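Long-range contact in hypothetical protein (PDB 4F98), which is of unknown function but belongs to the DUF2790 family and probably forms a two-chain assembly: residues L12-K26 with V46-F59. Residues are numbered along the deposited sequence; the frame is centred on the assembly and turned at random.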
ATOM      1  N   LEU A  12     -11.651   1.600  18.740  1.00 11.07           N
ATOM      2  CA  LEU A  12     -11.308   2.764  17.920  1.00 11.26           C
ATOM      3  C   LEU A  12     -12.244   2.866  16.718  1.00 11.52           C
ATOM      4  O   LEU A  12     -12.447   1.881  16.006  1.00 13.22           O
ATOM      5  CB  LEU A  12      -9.883   2.683  17.398  1.00 12.48           C
ATOM      6  CG  LEU A  12      -8.743   2.821  18.404  1.00 11.77           C
ATOM      7  CD1 LEU A  12      -7.410   2.538  17.697  1.00 12.82           C
ATOM      8  CD2 LEU A  12      -8.716   4.227  19.018  1.00 13.81           C
ATOM      9  N   PRO A  13     -12.792   4.059  16.456  1.00 11.76           N
ATOM     10  CA  PRO A  13     -13.509   4.290  15.215  1.00 13.41           C
ATOM     11  C   PRO A  13     -12.510   4.501  14.091  1.00 12.23           C
ATOM     12  O   PRO A  13     -11.397   4.924  14.330  1.00 13.20           O
ATOM     13  CB  PRO A  13     -14.254   5.603  15.491  1.00 15.32           C
ATOM     14  CG  PRO A  13     -13.361   6.331  16.373  1.00 16.99           C
ATOM     15  CD  PRO A  13     -12.694   5.300  17.239  1.00 14.08           C
ATOM     16  N   VAL A  14     -12.921   4.201  12.876  1.00 12.43           N
ATOM     17  CA  VAL A  14     -12.132   4.536  11.701  1.00 11.80           C
ATOM     18  C   VAL A  14     -12.196   6.053  11.536  1.00 11.68           C
ATOM     19  O   VAL A  14     -13.276   6.658  11.596  1.00 15.97           O
ATOM     20  CB  VAL A  14     -12.678   3.839  10.443  1.00 12.98           C
ATOM     21  CG1 VAL A  14     -11.893   4.239   9.221  1.00 16.71           C
ATOM     22  CG2 VAL A  14     -12.590   2.348  10.599  1.00 17.08           C
ATOM     23  N   GLU A  15     -11.039   6.674  11.368  1.00 11.08           N
ATOM     24  CA  GLU A  15     -10.982   8.116  11.195  1.00 11.93           C
ATOM     25  C   GLU A  15     -10.714   8.495   9.759  1.00 11.27           C
ATOM     26  O   GLU A  15     -10.290   7.684   8.952  1.00 13.01           O
ATOM     27  CB  GLU A  15     -10.035   8.760  12.186  1.00 16.61           C
ATOM     28  CG  GLU A  15      -8.627   8.441  12.066  1.00 18.68           C
ATOM     29  CD  GLU A  15      -7.822   8.966  13.259  1.00 22.30           C
ATOM     30  OE1 GLU A  15      -8.149   8.658  14.437  1.00 23.38           O
ATOM     31  OE2 GLU A  15      -6.857   9.687  12.996  1.00 23.74           O
ATOM     32  N   GLU A  16     -11.004   9.747   9.456  1.00 11.07           N
ATOM     33  CA  GLU A  16     -10.813  10.293   8.129  1.00 11.02           C
ATOM     34  C   GLU A  16      -9.352  10.163   7.714  1.00 12.68           C
ATOM     35  O   GLU A  16      -8.471  10.565   8.461  1.00 14.79           O
ATOM     36  CB  GLU A  16     -11.276  11.758   8.123  1.00 12.61           C
ATOM     37  CG  GLU A  16     -11.064  12.474   6.798  1.00 12.90           C
ATOM     38  CD  GLU A  16     -11.828  13.769   6.658  1.00 12.34           C
ATOM     39  OE1 GLU A  16     -12.746  14.003   7.460  1.00 15.54           O
ATOM     40  OE2 GLU A  16     -11.521  14.553   5.742  1.00 10.61           O
ATOM     41  N   TYR A  17      -9.150   9.577   6.532  1.00 13.47           N
ATOM     42  CA  TYR A  17      -7.797   9.497   6.018  0.50 11.56           C
ATOM     43  C   TYR A  17      -7.816   9.892   4.526  1.00 12.86           C
ATOM     44  O   TYR A  17      -8.834   9.841   3.819  1.00 17.70           O
ATOM     45  CB  TYR A  17      -7.129   8.148   6.412  0.50  9.82           C
ATOM     46  CG  TYR A  17      -5.733   7.901   5.882  0.50  9.70           C
ATOM     47  CD1 TYR A  17      -4.662   8.714   6.241  0.50 10.52           C
ATOM     48  CD2 TYR A  17      -5.495   6.873   5.002  0.50 13.34           C
ATOM     49  CE1 TYR A  17      -3.402   8.508   5.731  0.50 10.83           C
ATOM     50  CE2 TYR A  17      -4.219   6.650   4.498  0.50 10.81           C
ATOM     51  CZ  TYR A  17      -3.186   7.479   4.866  0.50 10.64           C
ATOM     52  OH  TYR A  17      -1.908   7.284   4.392  0.50 14.11           O
ATOM     53  N   HIS A  18      -6.692  10.469   4.131  1.00 11.41           N
ATOM     54  CA  HIS A  18      -6.484  10.939   2.759  1.00 10.71           C
ATOM     55  C   HIS A  18      -5.150  10.439   2.294  1.00 11.37           C
ATOM     56  O   HIS A  18      -4.146  10.664   2.966  1.00 11.36           O
ATOM     57  CB  HIS A  18      -6.584  12.466   2.674  1.00 10.08           C
ATOM     58  CG  HIS A  18      -7.946  12.960   2.985  1.00 10.27           C
ATOM     59  ND1 HIS A  18      -8.974  12.879   2.080  1.00 11.83           N
ATOM     60  CD2 HIS A  18      -8.477  13.451   4.129  1.00 10.40           C
ATOM     61  CE1 HIS A  18     -10.079  13.345   2.641  1.00 11.40           C
ATOM     62  NE2 HIS A  18      -9.807  13.678   3.896  1.00 10.75           N
ATOM     63  N   TYR A  19      -5.136   9.798   1.130  1.00 12.36           N
ATOM     64  CA  TYR A  19      -3.885   9.353   0.529  1.00 14.84           C
ATOM     65  C   TYR A  19      -2.911  10.517   0.420  1.00 15.53           C
ATOM     66  O   TYR A  19      -3.298  11.599  -0.046  1.00 18.43           O
ATOM     67  CB  TYR A  19      -4.099   8.791  -0.879  1.00 14.09           C
ATOM     68  CG  TYR A  19      -2.781   8.486  -1.572  1.00 14.59           C
ATOM     69  CD1 TYR A  19      -2.119   7.277  -1.357  1.00 14.03           C
ATOM     70  CD2 TYR A  19      -2.172   9.425  -2.406  1.00 14.64           C
ATOM     71  CE1 TYR A  19      -0.891   6.998  -2.003  1.00 14.24           C
ATOM     72  CE2 TYR A  19      -0.945   9.161  -3.041  1.00 12.51           C
ATOM     73  CZ  TYR A  19      -0.306   7.955  -2.817  1.00 12.32           C
ATOM     74  OH  TYR A  19       0.895   7.688  -3.397  1.00 14.67           O
ATOM     75  N   GLY A  20      -1.672  10.295   0.832  1.00 19.52           N
ATOM     76  CA  GLY A  20      -0.624  11.310   0.677  1.00 21.24           C
ATOM     77  C   GLY A  20      -0.534  12.292   1.820  1.00 21.03           C
ATOM     78  O   GLY A  20       0.379  13.119   1.868  1.00 23.34           O
HETATM   79  N   MSE A  21      -1.451  12.195   2.773  1.00 18.84           N
HETATM   80  CA  MSE A  21      -1.451  13.144   3.868  0.50 19.03           C
HETATM   81  C   MSE A  21      -0.306  12.827   4.816  1.00 18.51           C
HETATM   82  O   MSE A  21      -0.036  11.663   5.124  1.00 19.52           O
HETATM   83  CB  MSE A  21      -2.766  13.133   4.616  0.50 20.18           C
HETATM   84  CG  MSE A  21      -2.815  14.163   5.725  0.50 22.68           C
HETATM   85 SE   MSE A  21      -4.542  14.137   6.392  0.38 25.26          SE
HETATM   86  CE  MSE A  21      -4.865  12.224   6.494  0.50 21.41           C
ATOM     87  N   GLN A  22       0.373  13.888   5.253  1.00 18.58           N
ATOM     88  CA  GLN A  22       1.405  13.803   6.286  1.00 20.02           C
ATOM     89  C   GLN A  22       0.704  13.434   7.601  1.00 18.90           C
ATOM     90  O   GLN A  22      -0.271  14.069   7.991  1.00 19.57           O
ATOM     91  CB  GLN A  22       2.145  15.140   6.453  1.00 22.33           C
ATOM     92  N   LEU A  23       1.151  12.351   8.221  1.00 18.98           N
ATOM     93  CA  LEU A  23       0.653  11.929   9.540  1.00 17.50           C
ATOM     94  C   LEU A  23       1.805  11.952  10.530  1.00 18.62           C
ATOM     95  O   LEU A  23       2.980  11.929  10.140  1.00 21.52           O
ATOM     96  CB  LEU A  23       0.036  10.524   9.482  1.00 17.35           C
ATOM     97  CG  LEU A  23      -1.200  10.334   8.602  1.00 16.55           C
ATOM     98  CD1 LEU A  23      -1.653   8.875   8.638  1.00 19.92           C
ATOM     99  CD2 LEU A  23      -2.331  11.230   9.025  1.00 18.78           C
ATOM    100  N   ASP A  24       1.456  11.951  11.812  1.00 17.82           N
ATOM    101  CA  ASP A  24       2.435  11.864  12.866  1.00 17.56           C
ATOM    102  C   ASP A  24       2.466  10.402  13.319  1.00 16.88           C
ATOM    103  O   ASP A  24       1.689  10.003  14.189  1.00 19.89           O
ATOM    104  CB  ASP A  24       2.084  12.788  14.027  1.00 18.39           C
ATOM    105  CG  ASP A  24       3.103  12.682  15.169  1.00 22.54           C
ATOM    106  OD1 ASP A  24       4.308  12.475  14.890  1.00 29.99           O
ATOM    107  OD2 ASP A  24       2.696  12.778  16.326  1.00 22.60           O
ATOM    108  N   VAL A  25       3.327   9.608  12.688  1.00 14.48           N
ATOM    109  CA  VAL A  25       3.438   8.175  12.953  1.00 14.18           C
ATOM    110  C   VAL A  25       4.691   7.890  13.764  1.00 15.13           C
ATOM    111  O   VAL A  25       5.805   7.995  13.257  1.00 18.53           O
ATOM    112  CB  VAL A  25       3.463   7.351  11.636  1.00 14.28           C
ATOM    113  CG1 VAL A  25       3.574   5.849  11.948  1.00 15.11           C
ATOM    114  CG2 VAL A  25       2.220   7.655  10.771  1.00 16.74           C
ATOM    115  N   LYS A  26       4.503   7.513  15.027  1.00 13.09           N
ATOM    116  CA  LYS A  26       5.611   7.040  15.848  1.00 13.24           C
ATOM    117  C   LYS A  26       5.792   5.538  15.660  1.00 13.14           C
ATOM    118  O   LYS A  26       6.889   5.070  15.392  1.00 15.92           O
ATOM    119  CB  LYS A  26       5.374   7.337  17.314  1.00 13.64           C
ATOM    120  CG  LYS A  26       6.562   7.008  18.204  1.00 15.76           C
ATOM    121  CD  LYS A  26       6.267   7.361  19.638  1.00 15.69           C
ATOM    122  CE  LYS A  26       7.433   7.020  20.552  1.00 19.18           C
ATOM    123  NZ  LYS A  26       7.141   7.362  21.972  1.00 17.93           N
ATOM    124  N   VAL A  46      -3.595   0.494  12.418  1.00  8.75           N
ATOM    125  CA  VAL A  46      -3.634   1.203  13.689  1.00  8.88           C
ATOM    126  C   VAL A  46      -2.225   1.698  13.968  1.00  8.84           C
ATOM    127  O   VAL A  46      -1.282   0.910  13.976  1.00  9.80           O
ATOM    128  CB  VAL A  46      -4.166   0.360  14.843  1.00  9.52           C
ATOM    129  CG1 VAL A  46      -4.151   1.163  16.176  1.00 10.76           C
ATOM    130  CG2 VAL A  46      -5.559  -0.178  14.485  1.00 11.11           C
ATOM    131  N   TYR A  47      -2.084   2.997  14.181  1.00  9.21           N
ATOM    132  CA  TYR A  47      -0.791   3.604  14.494  1.00  9.94           C
ATOM    133  C   TYR A  47      -0.890   4.474  15.750  1.00 10.51           C
ATOM    134  O   TYR A  47      -1.961   4.942  16.121  1.00 10.09           O
ATOM    135  CB  TYR A  47      -0.209   4.364  13.267  1.00 10.64           C
ATOM    136  CG  TYR A  47      -0.844   5.683  12.960  1.00 10.36           C
ATOM    137  CD1 TYR A  47      -0.395   6.853  13.573  1.00 10.82           C
ATOM    138  CD2 TYR A  47      -1.912   5.767  12.071  1.00 11.70           C
ATOM    139  CE1 TYR A  47      -0.999   8.071  13.311  1.00 10.41           C
ATOM    140  CE2 TYR A  47      -2.522   7.006  11.796  1.00 12.21           C
ATOM    141  CZ  TYR A  47      -2.074   8.141  12.429  1.00 11.27           C
ATOM    142  OH  TYR A  47      -2.662   9.353  12.188  1.00 14.48           O
ATOM    143  N   GLU A  48       0.271   4.698  16.353  1.00 11.41           N
ATOM    144  CA  GLU A  48       0.460   5.527  17.544  1.00 11.35           C
ATOM    145  C   GLU A  48       1.181   6.786  17.111  1.00 11.43           C
ATOM    146  O   GLU A  48       2.198   6.692  16.405  1.00 12.90           O
ATOM    147  CB  GLU A  48       1.309   4.761  18.558  1.00 13.03           C
ATOM    148  CG  GLU A  48       1.664   5.522  19.826  1.00 14.25           C
ATOM    149  CD  GLU A  48       2.775   4.892  20.623  1.00 15.49           C
ATOM    150  OE1 GLU A  48       3.417   3.930  20.150  1.00 18.79           O
ATOM    151  OE2 GLU A  48       3.012   5.381  21.754  1.00 14.89           O
ATOM    152  N   ASP A  49       0.683   7.938  17.547  1.00 11.94           N
ATOM    153  CA  ASP A  49       1.349   9.202  17.272  1.00 12.54           C
ATOM    154  C   ASP A  49       2.346   9.561  18.382  1.00 13.78           C
ATOM    155  O   ASP A  49       2.445   8.862  19.381  1.00 13.84           O
ATOM    156  CB  ASP A  49       0.337  10.318  16.964  1.00 14.46           C
ATOM    157  CG  ASP A  49      -0.510  10.747  18.138  1.00 16.62           C
ATOM    158  OD1 ASP A  49      -0.086  10.640  19.308  1.00 15.99           O
ATOM    159  OD2 ASP A  49      -1.617  11.270  17.858  1.00 15.98           O
ATOM    160  N   HIS A  50       3.092  10.651  18.207  1.00 14.65           N
ATOM    161  CA  HIS A  50       4.118  11.016  19.202  1.00 16.79           C
ATOM    162  C   HIS A  50       3.533  11.485  20.538  1.00 16.60           C
ATOM    163  O   HIS A  50       4.227  11.405  21.556  1.00 18.86           O
ATOM    164  CB  HIS A  50       5.175  11.973  18.609  1.00 18.17           C
ATOM    165  CG  HIS A  50       6.150  11.279  17.695  1.00 20.29           C
ATOM    166  ND1 HIS A  50       5.990  11.218  16.325  1.00 22.75           N
ATOM    167  CD2 HIS A  50       7.275  10.568  17.968  1.00 23.10           C
ATOM    168  CE1 HIS A  50       6.985  10.530  15.795  1.00 23.91           C
ATOM    169  NE2 HIS A  50       7.776  10.122  16.770  1.00 22.42           N
ATOM    170  N   SER A  51       2.276  11.937  20.550  1.00 16.38           N
ATOM    171  CA  SER A  51       1.590  12.300  21.789  0.50 17.18           C
ATOM    172  C   SER A  51       1.152  11.057  22.580  1.00 15.98           C
ATOM    173  O   SER A  51       0.883  11.151  23.775  1.00 18.64           O
ATOM    174  CB  SER A  51       0.391  13.209  21.503  0.50 18.71           C
ATOM    175  OG  SER A  51       0.794  14.384  20.815  0.50 22.79           O
ATOM    176  N   GLY A  52       1.077   9.898  21.904  1.00 15.97           N
ATOM    177  CA  GLY A  52       0.675   8.624  22.503  1.00 14.59           C
ATOM    178  C   GLY A  52      -0.733   8.153  22.167  1.00 13.56           C
ATOM    179  O   GLY A  52      -1.172   7.109  22.656  1.00 13.48           O
ATOM    180  N   GLU A  53      -1.436   8.920  21.337  1.00 13.56           N
ATOM    181  CA  GLU A  53      -2.774   8.559  20.903  1.00 13.03           C
ATOM    182  C   GLU A  53      -2.753   7.544  19.761  1.00 12.02           C
ATOM    183  O   GLU A  53      -1.863   7.591  18.911  1.00 12.69           O
ATOM    184  CB  GLU A  53      -3.518   9.835  20.470  1.00 14.86           C
ATOM    185  CG  GLU A  53      -3.744  10.826  21.651  1.00 19.55           C
ATOM    186  CD  GLU A  53      -4.685  10.249  22.662  1.00 20.08           C
ATOM    187  OE1 GLU A  53      -5.610   9.542  22.242  1.00 28.17           O
ATOM    188  OE2 GLU A  53      -4.518  10.479  23.871  1.00 19.04           O
ATOM    189  N   LEU A  54      -3.754   6.662  19.743  1.00 12.21           N
ATOM    190  CA  LEU A  54      -3.941   5.668  18.687  1.00 11.48           C
ATOM    191  C   LEU A  54      -4.942   6.145  17.655  1.00 11.22           C
ATOM    192  O   LEU A  54      -5.861   6.893  17.960  1.00 13.46           O
ATOM    193  CB  LEU A  54      -4.389   4.335  19.267  1.00 11.98           C
ATOM    194  CG  LEU A  54      -3.470   3.715  20.319  1.00 13.03           C
ATOM    195  CD1 LEU A  54      -3.977   2.335  20.700  1.00 13.85           C
ATOM    196  CD2 LEU A  54      -2.013   3.645  19.881  1.00 14.01           C
ATOM    197  N   HIS A  55      -4.741   5.674  16.427  1.00 10.94           N
ATOM    198  CA  HIS A  55      -5.564   6.051  15.287  1.00 11.21           C
ATOM    199  C   HIS A  55      -5.791   4.836  14.402  1.00 10.42           C
ATOM    200  O   HIS A  55      -4.819   4.133  14.085  1.00 10.85           O
ATOM    201  CB  HIS A  55      -4.843   7.110  14.447  1.00 12.05           C
ATOM    202  CG  HIS A  55      -4.446   8.330  15.217  1.00 11.88           C
ATOM    203  ND1 HIS A  55      -5.239   9.451  15.280  1.00 19.44           N
ATOM    204  CD2 HIS A  55      -3.345   8.613  15.953  1.00 12.80           C
ATOM    205  CE1 HIS A  55      -4.647  10.373  16.025  1.00 20.83           C
ATOM    206  NE2 HIS A  55      -3.499   9.883  16.453  1.00 16.73           N
ATOM    207  N   LYS A  56      -7.045   4.563  14.064  1.00  9.25           N
ATOM    208  CA  LYS A  56      -7.414   3.515  13.119  1.00  9.51           C
ATOM    209  C   LYS A  56      -7.842   4.152  11.809  1.00  8.47           C
ATOM    210  O   LYS A  56      -8.734   5.011  11.796  1.00  9.38           O
ATOM    211  CB  LYS A  56      -8.563   2.674  13.677  1.00  9.44           C
ATOM    212  CG  LYS A  56      -9.095   1.559  12.749  1.00 10.38           C
ATOM    213  CD  LYS A  56     -10.368   0.876  13.328  1.00 12.15           C
ATOM    214  CE  LYS A  56     -10.071  -0.075  14.441  1.00 12.56           C
ATOM    215  NZ  LYS A  56     -11.278  -0.488  15.172  1.00 13.85           N
ATOM    216  N   ILE A  57      -7.237   3.701  10.717  1.00  8.58           N
ATOM    217  CA  ILE A  57      -7.546   4.181   9.359  1.00  8.29           C
ATOM    218  C   ILE A  57      -7.742   2.968   8.454  1.00  8.58           C
ATOM    219  O   ILE A  57      -7.141   1.914   8.682  1.00  9.80           O
ATOM    220  CB  ILE A  57      -6.472   5.142   8.827  1.00  9.38           C
ATOM    221  CG1 ILE A  57      -5.071   4.530   8.937  1.00  9.91           C
ATOM    222  CG2 ILE A  57      -6.546   6.486   9.588  1.00 11.41           C
ATOM    223  CD1 ILE A  57      -3.973   5.310   8.214  1.00 12.28           C
ATOM    224  N   ARG A  58      -8.632   3.092   7.482  1.00  8.98           N
ATOM    225  CA  ARG A  58      -8.870   2.030   6.519  0.50  8.93           C
ATOM    226  C   ARG A  58      -8.951   2.613   5.120  1.00  9.07           C
ATOM    227  O   ARG A  58      -9.571   3.658   4.896  1.00 10.67           O
ATOM    228  CB  ARG A  58     -10.098   1.194   6.872  0.50  9.08           C
ATOM    229  CG  ARG A  58     -10.266  -0.059   6.008  0.50  8.10           C
ATOM    230  CD  ARG A  58     -11.402  -0.973   6.452  0.50  8.83           C
ATOM    231  NE  ARG A  58     -12.636  -0.236   6.686  0.50 12.54           N
ATOM    232  CZ  ARG A  58     -13.223  -0.101   7.878  0.50 10.64           C
ATOM    233  NH1 ARG A  58     -12.698  -0.655   8.990  0.50 12.03           N
ATOM    234  NH2 ARG A  58     -14.330   0.609   7.947  0.50 10.24           N
ATOM    235  N   PHE A  59      -8.278   1.939   4.190  1.00  8.52           N
ATOM    236  CA  PHE A  59      -8.039   2.499   2.865  1.00  8.54           C
ATOM    237  C   PHE A  59      -7.690   1.338   1.922  1.00  8.51           C
ATOM    238  O   PHE A  59      -8.001   0.180   2.247  1.00 10.02           O
ATOM    239  CB  PHE A  59      -6.972   3.630   2.957  1.00  9.37           C
ATOM    240  CG  PHE A  59      -5.684   3.213   3.625  1.00  8.68           C
ATOM    241  CD1 PHE A  59      -5.576   3.166   5.005  1.00 10.96           C
ATOM    242  CD2 PHE A  59      -4.564   2.914   2.874  1.00  9.12           C
ATOM    243  CE1 PHE A  59      -4.403   2.760   5.623  1.00 10.59           C
ATOM    244  CE2 PHE A  59      -3.378   2.527   3.483  1.00 10.51           C
ATOM    245  CZ  PHE A  59      -3.299   2.460   4.879  1.00 11.30           C
TER
HETATM  246  O   HOH W   1      -9.190   6.114  15.357  1.00 12.97           O
HETATM  247  O   HOH W   2      -9.911   5.653   7.230  1.00 15.26           O
HETATM  248  O   HOH W   3      -5.073   9.364  11.086  1.00 18.36           O
HETATM  249  O   HOH W   4      -1.322  11.727  12.818  1.00 18.48           O
HETATM  250  O   HOH W   5       3.760   7.979  21.826  1.00 17.05           O
HETATM  251  O   HOH W   6       6.840  10.062  21.752  1.00 19.44           O
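Leu12 rests its CD1 methyl on Val46 CG1 and Leu54 CB, while its carbonyl O accepts Lys56 NZ at 2.8 Å, a long bent chain suited to reaching back. Glu15 N donates an almost straight hydrogen bond to Lys56 O (2.9 Å). The Glu15 side chain rises between its own N and carbonyl carbon (chi1 66°), then extends to bring OE2 2.8 Å from His55 ND1, carboxylate and imidazole perpendicular; His55 NE2 donates to Asp49 OD2, fixing the ring's rotation. Tyr17 receives Ile57 CD1 over one face, 3.7 Å from the centroid, and turns its edge to the face of Phe59, planes at 60°. Branched Leu23 sets both methyls against Tyr47 OH, which waters link to Glu15 OE2 and Asp24 N. Asp24's short carboxylate reaches His50 twice, OD1 to ND1 (2.5 Å) and OD2 to the turn's backbone N, while Val25 CG2 covers a Tyr47 face. Lys26 lays aliphatic CB over the His50 imidazole (CH-pi) and gives its N to Glu48 O (2.8 Å). Loop 12-26 thus wraps round the edge of strand 54-62, from the Leu54/Lys56 face to the Tyr47/Ile57 face, then enters strand 27-31; Trp62 of the second subunit hydrogen-bonds through NE1 to Tyr17 OH and packs on Leu23, Val25 and Phe59.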